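Local atomic coordinates of putative glycosyl hydrolase (Bacteroides thetaiotaomicron VPI-5482, PDB entry 3K11), a protein that is not characterised in detail but is probably a hydrolase of glycosyl hydrolase family 88. Residues L27-V32 against L413-H418; D44-A49 against R74-L79; S81-V86 against A396-G401. All blocks are in the same frame, centred on the assembly; numbering follows the deposited sequence. Where two conformers were deposited one is given.

In the fold
Contacts 2 and 3 are neighbours, with centres 12 Å apart, and they touch; contact 3 is the deeper of the two. Phe77 CZ of contact 2 lies 3.4 Å from Tyr400 CE2 of contact 3, and Arg78 forms a long, weak ion pair with Glu83. Both also meet a second subunit. Contact 1 lies at the surface, with its centre 30 Å from that of contact 2 and 25 Å from that of contact 3. It is tied to each by a shared helix: helix 29-45 runs to contact 2 and helix 400-416 to contact 3. A 1,2-ethanediol about 4 Å from the side chain of Tyr82 may mark a pocket beside contact 3.

Contact 1. Residues L27-V32 against L413-H418; sequences LTPEQV and LLNTQH. With EDO (1,2-ethanediol), chain B.
Pro29 and Leu414 have the nearest backbones, with CA atoms 6.1 Å apart, where the first turn of helix 29-45 meets the end of helix 400-416. These are the first and last helices of the chain. The contact therefore brings together the two ends of what is probably an (alpha/alpha)6 barrel, the fold known for this family. It is apolar, and no hydrogen bond crosses it. Leu414 carries most of it. Its CG stands anti to the carbonyl carbon (chi1 -60°), which sends CD1 across to the start of the other helix. There CD1 meets Leu27 CG at 3.9 Å and Val32 CG2 at 3.9 Å. The Leu27 and Leu414 side chains cross at about a right angle. Leu414 CB lies against Pro29 CD at 4.1 Å. Thr28 is the N-cap of helix 29-45, and its OG1 accepts from Gln31 N at 2.9 Å. Trp358 of helix 347-362 packs on both Leu27 and Val32. At the solvent side, Asn415 OD1 approaches Pro29 CG to 3.4 Å. The other branch of this amide, Asn415 ND2, gives a weak but nearly straight hydrogen bond (165°) to O2 of a 1,2-ethanediol at 3.5 Å.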
loop_
_atom_site.group_PDB
_atom_site.type_symbol
_atom_site.label_atom_id
_atom_site.label_comp_id
_atom_site.label_asym_id
_atom_site.label_seq_id
_atom_site.Cartn_x
_atom_site.Cartn_y
_atom_site.Cartn_z
ATOM N N LEU A 27 1.466 23.070 -20.164
ATOM C CA LEU A 27 2.315 23.909 -19.375
ATOM C C LEU A 27 3.222 24.638 -20.383
ATOM O O LEU A 27 3.797 23.987 -21.265
ATOM C CB LEU A 27 3.122 23.003 -18.470
ATOM C CG LEU A 27 4.086 23.613 -17.475
ATOM C CD1 LEU A 27 3.274 24.512 -16.524
ATOM C CD2 LEU A 27 4.870 22.453 -16.740
ATOM N N THR A 28 3.361 25.958 -20.272
ATOM C CA THR A 28 4.264 26.717 -21.138
ATOM C C THR A 28 5.489 27.130 -20.336
ATOM O O THR A 28 5.416 27.279 -19.118
ATOM C CB THR A 28 3.594 28.001 -21.694
ATOM O OG1 THR A 28 3.399 28.896 -20.610
ATOM C CG2 THR A 28 2.267 27.665 -22.355
ATOM N N PRO A 29 6.635 27.259 -21.000
ATOM C CA PRO A 29 7.779 27.758 -20.250
ATOM C C PRO A 29 7.558 29.164 -19.705
ATOM O O PRO A 29 8.107 29.493 -18.674
ATOM C CB PRO A 29 8.935 27.688 -21.253
ATOM C CG PRO A 29 8.330 27.533 -22.575
ATOM C CD PRO A 29 6.985 26.916 -22.386
ATOM N N GLU A 30 6.745 29.977 -20.375
ATOM C CA GLU A 30 6.413 31.305 -19.851
ATOM C C GLU A 30 5.664 31.224 -18.517
ATOM O O GLU A 30 5.942 32.001 -17.593
ATOM C CB GLU A 30 5.604 32.098 -20.866
ATOM C CG GLU A 30 6.421 32.474 -22.107
ATOM C CD GLU A 30 6.568 31.354 -23.162
ATOM O OE1 GLU A 30 5.890 30.298 -23.071
ATOM O OE2 GLU A 30 7.371 31.561 -24.099
ATOM N N GLN A 31 4.712 30.316 -18.396
ATOM C CA GLN A 31 4.022 30.197 -17.119
ATOM C C GLN A 31 5.015 29.737 -16.029
ATOM O O GLN A 31 5.066 30.347 -14.955
ATOM C CB GLN A 31 2.794 29.275 -17.199
ATOM C CG GLN A 31 1.936 29.260 -15.912
ATOM C CD GLN A 31 1.588 30.648 -15.382
ATOM O OE1 GLN A 31 0.990 31.487 -16.076
ATOM N NE2 GLN A 31 1.993 30.909 -14.147
ATOM N N VAL A 32 5.852 28.735 -16.326
ATOM C CA VAL A 32 6.805 28.263 -15.332
ATOM C C VAL A 32 7.683 29.435 -14.920
ATOM O O VAL A 32 7.911 29.667 -13.732
ATOM C CB VAL A 32 7.692 27.087 -15.835
ATOM C CG1 VAL A 32 8.700 26.693 -14.731
ATOM C CG2 VAL A 32 6.832 25.869 -16.241
ATOM N N LEU A 413 13.351 21.585 -20.292
ATOM C CA LEU A 413 12.608 20.415 -20.815
ATOM C C LEU A 413 11.523 20.828 -21.811
ATOM O O LEU A 413 11.395 20.260 -22.933
ATOM C CB LEU A 413 11.994 19.634 -19.637
ATOM C CG LEU A 413 11.235 18.330 -19.946
ATOM C CD1 LEU A 413 12.175 17.281 -20.581
ATOM C CD2 LEU A 413 10.543 17.765 -18.693
ATOM N N LEU A 414 10.731 21.825 -21.424
ATOM C CA LEU A 414 9.666 22.307 -22.314
ATOM C C LEU A 414 10.178 22.983 -23.582
ATOM O O LEU A 414 9.478 22.998 -24.601
ATOM C CB LEU A 414 8.705 23.251 -21.579
ATOM C CG LEU A 414 7.974 22.656 -20.373
ATOM C CD1 LEU A 414 7.361 23.786 -19.547
ATOM C CD2 LEU A 414 6.912 21.662 -20.865
ATOM N N ASN A 415 11.368 23.555 -23.520
ATOM C CA ASN A 415 12.012 24.167 -24.684
ATOM C C ASN A 415 12.757 23.188 -25.595
ATOM O O ASN A 415 13.228 23.579 -26.650
ATOM C CB ASN A 415 13.006 25.231 -24.232
ATOM C CG ASN A 415 12.331 26.538 -23.800
ATOM O OD1 ASN A 415 11.253 26.882 -24.282
ATOM N ND2 ASN A 415 13.011 27.294 -22.943
ATOM N N THR A 416 12.876 21.934 -25.179
ATOM C CA THR A 416 13.571 20.919 -25.950
ATOM C C THR A 416 12.545 19.911 -26.473
ATOM O O THR A 416 12.454 19.649 -27.682
ATOM C CB THR A 416 14.629 20.214 -25.062
ATOM O OG1 THR A 416 15.436 21.199 -24.400
ATOM C CG2 THR A 416 15.531 19.307 -25.896
ATOM N N GLN A 417 11.723 19.391 -25.568
ATOM C CA GLN A 417 10.724 18.391 -25.927
ATOM C C GLN A 417 9.497 19.093 -26.498
ATOM O O GLN A 417 9.364 20.331 -26.426
ATOM C CB GLN A 417 10.299 17.620 -24.691
ATOM C CG GLN A 417 11.391 16.833 -24.045
ATOM C CD GLN A 417 11.719 15.560 -24.773
ATOM O OE1 GLN A 417 10.829 14.835 -25.295
ATOM N NE2 GLN A 417 13.007 15.238 -24.780
ATOM N N HIS A 418 8.563 18.291 -27.015
ATOM C CA HIS A 418 7.309 18.821 -27.560
ATOM C C HIS A 418 6.082 18.110 -26.999
ATOM O O HIS A 418 5.363 17.433 -27.724
ATOM C CB HIS A 418 7.338 18.697 -29.069
ATOM C CG HIS A 418 8.482 19.436 -29.680
ATOM N ND1 HIS A 418 8.454 20.799 -29.864
ATOM C CD2 HIS A 418 9.716 19.024 -30.061
ATOM C CE1 HIS A 418 9.616 21.191 -30.359
ATOM N NE2 HIS A 418 10.396 20.133 -30.494
HETATM C C1 EDO B . 10.989 31.196 -20.132
HETATM O O1 EDO B . 12.410 31.307 -19.896
HETATM C C2 EDO B . 10.655 31.317 -21.619
HETATM O O2 EDO B . 11.276 30.258 -22.392
#

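Contact 2. Residues D44-A49 against R74-L79; sequences DKETPA and RGAFRL
The loop that leaves helix 29-45 lies here against the loop that leads from strand 70-72 into helix 82-98. Glu46 and Gly75 are the nearest pair, with CA atoms 4.5 Å apart. Glu46 holds the second loop with both its backbone and its side chain. Its carbonyl O accepts a weak, straight hydrogen bond from Phe77 N (3.3 Å, 170°). The same O receives a CA-H...O contact from Gly75 CA at 3.3 Å. The side chain bends at chi2 (-65°) and carries OE1 to Ala76 N at 2.9 Å. This bond is less straight, at 138°. It meets OE1 on the anti side, somewhat out of the carboxylate plane. OE2 forms a salt bridge with Lys45 NZ at 2.6 Å, but only in one of two conformers of that lysine, so its hold is doubtful. Gly75 packs against the Pro48 ring, with Pro48 CD 3.7 Å from Gly75 CA. A beta carbon at Gly75 would clash with Glu46 O and Pro48 CD.

Beyond Glu46 the contact becomes mostly apolar. Thr47 CG2 sits at the edge of the Phe77 ring, 3.8 Å from Phe77 CB. Thr47 OG1 turns to Ile43 O and Tyr106 OH. Leu79 places CD2 against Thr47 CB and O, and CD1 near Pro48 O. Ala76 CB lies above one face of the Phe77 ring, toward its rim.

Ser9 of a second subunit bonds to Gly75 O, and Asp8 of that subunit forms a salt bridge with Arg78. Inward, the Phe77 ring stacks on Trp84 of helix 82-98 and meets Tyr400 of helix 400-416. Helix 101-128 also borders the contact: its Arg110 bonds to Thr47 O and forms a salt bridge with Asp44.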
loop_
_atom_site.group_PDB
_atom_site.type_symbol
_atom_site.label_atom_id
_atom_site.label_comp_id
_atom_site.label_asym_id
_atom_site.label_seq_id
_atom_site.Cartn_x
_atom_site.Cartn_y
_atom_site.Cartn_z
ATOM N N ASP A 44 14.257 37.344 -2.679
ATOM C CA ASP A 44 15.232 38.428 -2.864
ATOM C C ASP A 44 15.100 39.438 -1.695
ATOM O O ASP A 44 16.123 39.787 -1.017
ATOM C CB ASP A 44 14.965 39.097 -4.208
ATOM C CG ASP A 44 16.040 40.093 -4.617
ATOM O OD1 ASP A 44 17.200 40.009 -4.128
ATOM O OD2 ASP A 44 15.708 40.940 -5.456
ATOM N N LYS A 45 13.846 39.860 -1.449
ATOM C CA LYS A 45 13.545 40.826 -0.359
ATOM C C LYS A 45 13.641 40.244 1.055
ATOM O O LYS A 45 13.731 40.996 2.016
ATOM C CB LYS A 45 12.228 41.626 -0.561
ATOM C CG LYS A 45 10.937 40.929 -1.077
ATOM C CD LYS A 45 10.246 39.996 -0.070
ATOM C CE LYS A 45 9.577 40.745 1.034
ATOM N NZ LYS A 45 8.712 40.060 2.038
ATOM N N GLU A 46 13.635 38.925 1.175
ATOM C CA GLU A 46 13.764 38.243 2.459
ATOM C C GLU A 46 15.129 37.695 2.795
ATOM O O GLU A 46 15.279 36.916 3.759
ATOM C CB GLU A 46 12.750 37.095 2.487
ATOM C CG GLU A 46 11.324 37.578 2.581
ATOM C CD GLU A 46 11.048 38.297 3.902
ATOM O OE1 GLU A 46 11.886 38.260 4.835
ATOM O OE2 GLU A 46 9.993 38.900 3.993
ATOM N N THR A 47 16.119 38.016 1.971
ATOM C CA THR A 47 17.489 37.592 2.196
ATOM C C THR A 47 18.433 38.786 2.056
ATOM O O THR A 47 19.355 38.766 1.236
ATOM C CB THR A 47 17.872 36.437 1.248
ATOM O OG1 THR A 47 17.578 36.777 -0.124
ATOM C CG2 THR A 47 17.115 35.134 1.674
ATOM N N PRO A 48 18.265 39.794 2.921
ATOM C CA PRO A 48 19.069 41.013 2.808
ATOM C C PRO A 48 20.563 40.763 2.998
ATOM O O PRO A 48 20.954 40.044 3.875
ATOM C CB PRO A 48 18.515 41.911 3.913
ATOM C CG PRO A 48 17.915 40.978 4.929
ATOM C CD PRO A 48 17.343 39.865 4.077
ATOM N N ALA A 49 21.376 41.382 2.165
ATOM C CA ALA A 49 22.818 41.247 2.267
ATOM C C ALA A 49 23.375 42.490 2.926
ATOM O O ALA A 49 23.990 43.321 2.264
ATOM C CB ALA A 49 23.427 41.018 0.858
ATOM N N ARG A 74 18.424 40.133 9.688
ATOM C CA ARG A 74 17.633 38.934 9.660
ATOM C C ARG A 74 16.426 39.104 8.753
ATOM O O ARG A 74 15.522 39.858 9.067
ATOM C CB ARG A 74 17.173 38.595 11.067
ATOM C CG ARG A 74 18.272 38.468 12.100
ATOM C CD ARG A 74 19.172 37.405 11.756
ATOM N NE ARG A 74 20.001 36.913 12.863
ATOM C CZ ARG A 74 21.333 36.848 12.878
ATOM N NH1 ARG A 74 22.083 37.407 11.932
ATOM N NH2 ARG A 74 21.930 36.233 13.878
ATOM N N GLY A 75 16.439 38.454 7.612
ATOM C CA GLY A 75 15.252 38.337 6.754
ATOM C C GLY A 75 14.604 37.012 7.105
ATOM O O GLY A 75 14.964 36.414 8.103
ATOM N N ALA A 76 13.663 36.529 6.304
ATOM C CA ALA A 76 12.991 35.266 6.631
ATOM C C ALA A 76 13.896 34.079 6.480
ATOM O O ALA A 76 13.680 33.078 7.142
ATOM C CB ALA A 76 11.699 35.074 5.761
ATOM N N PHE A 77 14.925 34.161 5.624
ATOM C CA PHE A 77 15.784 33.015 5.372
ATOM C C PHE A 77 17.259 33.344 5.557
ATOM O O PHE A 77 17.696 34.431 5.157
ATOM C CB PHE A 77 15.577 32.559 3.949
ATOM C CG PHE A 77 14.143 32.319 3.621
ATOM C CD1 PHE A 77 13.472 31.247 4.211
ATOM C CD2 PHE A 77 13.434 33.219 2.824
ATOM C CE1 PHE A 77 12.123 31.063 3.979
ATOM C CE2 PHE A 77 12.100 33.020 2.565
ATOM C CZ PHE A 77 11.443 31.916 3.154
ATOM N N ARG A 78 18.009 32.398 6.140
ATOM C CA ARG A 78 19.453 32.559 6.415
ATOM C C ARG A 78 20.214 32.427 5.108
ATOM O O ARG A 78 19.862 31.597 4.262
ATOM C CB ARG A 78 19.926 31.501 7.435
ATOM C CG ARG A 78 19.384 31.690 8.845
ATOM C CD ARG A 78 19.451 30.443 9.760
ATOM N NE ARG A 78 18.512 29.404 9.286
ATOM C CZ ARG A 78 18.803 28.117 9.030
ATOM N NH1 ARG A 78 20.021 27.604 9.257
ATOM N NH2 ARG A 78 17.845 27.322 8.564
ATOM N N LEU A 79 21.220 33.277 4.919
ATOM C CA LEU A 79 22.022 33.280 3.690
ATOM C C LEU A 79 22.960 32.100 3.482
ATOM O O LEU A 79 23.324 31.815 2.343
ATOM C CB LEU A 79 22.882 34.556 3.618
ATOM C CG LEU A 79 22.204 35.899 3.324
ATOM C CD1 LEU A 79 23.206 37.109 3.400
ATOM C CD2 LEU A 79 21.613 35.879 1.926
#

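Contact 3. Residues S81-V86 against A396-G401; sequences SYEWGV and AAHGYG
Glu83 and His398 meet in the interior of what is probably the (alpha/alpha)6 barrel of this family, where the first turn of helix 82-98 packs against the 3-10 turn that leads into helix 400-416. The ring contacts come first. Glu83 CG lies over one face of the His398 imidazole, a CH-pi contact 3.7 Å from the ring centroid and 15° off its normal. The glutamate chain is bent at chi2 (98°), which brings OE2 back over the same ring. At the edge of the ring, in its plane, Tyr82 OH is 3.1 Å from His398 NE2. With His398 replaced by alanine, Glu83 CG would probably lose the ring face it lies on, and Tyr82 OH its nearby ring nitrogen.

Apolar contacts follow. The closest is Glu83 CB to Ala397 CB at 3.5 Å. Trp84 CH2 reaches Tyr400 CB at 3.7 Å, and Val86 CG1 lies 4.0 Å from Gly401 CA. A beta carbon at Gly401 would clash with that methyl.

Two waters bridge the segments. One donates to Glu83 O at 2.9 Å and to Ala397 O at 2.7 Å, and accepts from Gly401 N at 2.8 Å. The other donates to Glu83 OE2 and accepts from Ala397 N. Both thus satisfy buried backbone groups.

Trp84 NE1 bonds to Tyr106 OH, and Tyr400 OH to Val394 O. Asp8 of a second subunit packs on Glu83 and Ala397. Tyr400 rests on helix 29-45, while Val86 faces helices 202-217 and 265-281 through Phe205 and Trp270.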
loop_
_atom_site.group_PDB
_atom_site.type_symbol
_atom_site.label_atom_id
_atom_site.label_comp_id
_atom_site.label_asym_id
_atom_site.label_seq_id
_atom_site.Cartn_x
_atom_site.Cartn_y
_atom_site.Cartn_z
ATOM N N SER A 81 22.695 28.869 5.164
ATOM C CA SER A 81 22.223 27.600 5.632
ATOM C C SER A 81 22.373 26.592 4.464
ATOM O O SER A 81 22.565 26.985 3.315
ATOM C CB SER A 81 20.755 27.726 5.948
ATOM O OG SER A 81 20.050 28.024 4.763
ATOM N N TYR A 82 22.277 25.295 4.739
ATOM C CA TYR A 82 22.377 24.351 3.617
ATOM C C TYR A 82 21.203 24.521 2.673
ATOM O O TYR A 82 21.358 24.368 1.468
ATOM C CB TYR A 82 22.495 22.912 4.112
ATOM C CG TYR A 82 21.263 22.272 4.683
ATOM C CD1 TYR A 82 20.329 21.676 3.839
ATOM C CD2 TYR A 82 21.076 22.141 6.028
ATOM C CE1 TYR A 82 19.227 21.052 4.339
ATOM C CE2 TYR A 82 19.972 21.505 6.526
ATOM C CZ TYR A 82 19.037 20.977 5.666
ATOM O OH TYR A 82 17.933 20.270 6.139
ATOM N N GLU A 83 20.046 24.894 3.232
ATOM C CA GLU A 83 18.859 25.193 2.405
ATOM C C GLU A 83 19.175 26.255 1.380
ATOM O O GLU A 83 18.780 26.156 0.210
ATOM C CB GLU A 83 17.652 25.587 3.260
ATOM C CG GLU A 83 17.206 24.564 4.284
ATOM C CD GLU A 83 17.734 24.838 5.674
ATOM O OE1 GLU A 83 18.950 24.924 5.848
ATOM O OE2 GLU A 83 16.917 24.932 6.607
ATOM N N TRP A 84 19.907 27.286 1.789
ATOM C CA TRP A 84 20.227 28.333 0.826
ATOM C C TRP A 84 21.339 27.910 -0.119
ATOM O O TRP A 84 21.381 28.385 -1.248
ATOM C CB TRP A 84 20.476 29.698 1.531
ATOM C CG TRP A 84 19.558 30.712 0.962
ATOM C CD1 TRP A 84 19.877 31.830 0.283
ATOM C CD2 TRP A 84 18.124 30.604 0.904
ATOM N NE1 TRP A 84 18.749 32.461 -0.140
ATOM C CE2 TRP A 84 17.653 31.727 0.216
ATOM C CE3 TRP A 84 17.206 29.658 1.363
ATOM C CZ2 TRP A 84 16.302 31.950 -0.003
ATOM C CZ3 TRP A 84 15.839 29.879 1.141
ATOM C CH2 TRP A 84 15.414 31.004 0.456
ATOM N N GLY A 85 22.226 27.001 0.320
ATOM C CA GLY A 85 23.176 26.368 -0.602
ATOM C C GLY A 85 22.400 25.784 -1.789
ATOM O O GLY A 85 22.786 25.946 -2.971
ATOM N N VAL A 86 21.276 25.148 -1.500
ATOM C CA VAL A 86 20.458 24.623 -2.596
ATOM C C VAL A 86 19.921 25.765 -3.463
ATOM O O VAL A 86 19.965 25.726 -4.721
ATOM C CB VAL A 86 19.303 23.716 -2.068
ATOM C CG1 VAL A 86 18.477 23.170 -3.265
ATOM C CG2 VAL A 86 19.852 22.604 -1.192
ATOM N N ALA A 396 9.853 27.183 6.240
ATOM C CA ALA A 396 10.805 26.087 6.061
ATOM C C ALA A 396 11.568 26.444 4.804
ATOM O O ALA A 396 10.976 26.506 3.709
ATOM C CB ALA A 396 10.075 24.784 5.873
ATOM N N ALA A 397 12.878 26.629 4.932
ATOM C CA ALA A 397 13.685 27.133 3.818
ATOM C C ALA A 397 13.885 26.092 2.698
ATOM O O ALA A 397 14.278 26.404 1.564
ATOM C CB ALA A 397 15.033 27.586 4.324
ATOM N N HIS A 398 13.601 24.848 3.019
ATOM C CA HIS A 398 13.876 23.725 2.145
ATOM C C HIS A 398 13.060 23.736 0.897
ATOM O O HIS A 398 13.386 23.011 -0.031
ATOM C CB HIS A 398 13.522 22.414 2.850
ATOM C CG HIS A 398 14.090 22.305 4.214
ATOM N ND1 HIS A 398 13.542 22.950 5.291
ATOM C CD2 HIS A 398 15.192 21.657 4.672
ATOM C CE1 HIS A 398 14.289 22.708 6.354
ATOM N NE2 HIS A 398 15.263 21.890 6.011
ATOM N N GLY A 399 11.951 24.483 0.892
ATOM C CA GLY A 399 11.101 24.483 -0.295
ATOM C C GLY A 399 11.614 25.325 -1.442
ATOM O O GLY A 399 11.310 25.070 -2.615
ATOM N N TYR A 400 12.404 26.347 -1.114
ATOM C CA TYR A 400 12.660 27.426 -2.080
ATOM C C TYR A 400 13.608 27.012 -3.214
ATOM O O TYR A 400 13.266 27.198 -4.402
ATOM C CB TYR A 400 13.111 28.705 -1.305
ATOM C CG TYR A 400 11.924 29.200 -0.525
ATOM C CD1 TYR A 400 10.949 29.967 -1.143
ATOM C CD2 TYR A 400 11.665 28.731 0.750
ATOM C CE1 TYR A 400 9.764 30.320 -0.473
ATOM C CE2 TYR A 400 10.480 29.102 1.437
ATOM C CZ TYR A 400 9.553 29.899 0.814
ATOM O OH TYR A 400 8.368 30.235 1.444
ATOM N N GLY A 401 14.783 26.491 -2.842
ATOM C CA GLY A 401 15.802 26.035 -3.796
ATOM C C GLY A 401 15.219 25.043 -4.768
ATOM O O GLY A 401 15.320 25.189 -5.982
HETATM O O HOH W 1 15.994 25.706 -0.418
HETATM O O HOH W 2 14.347 26.006 7.367
#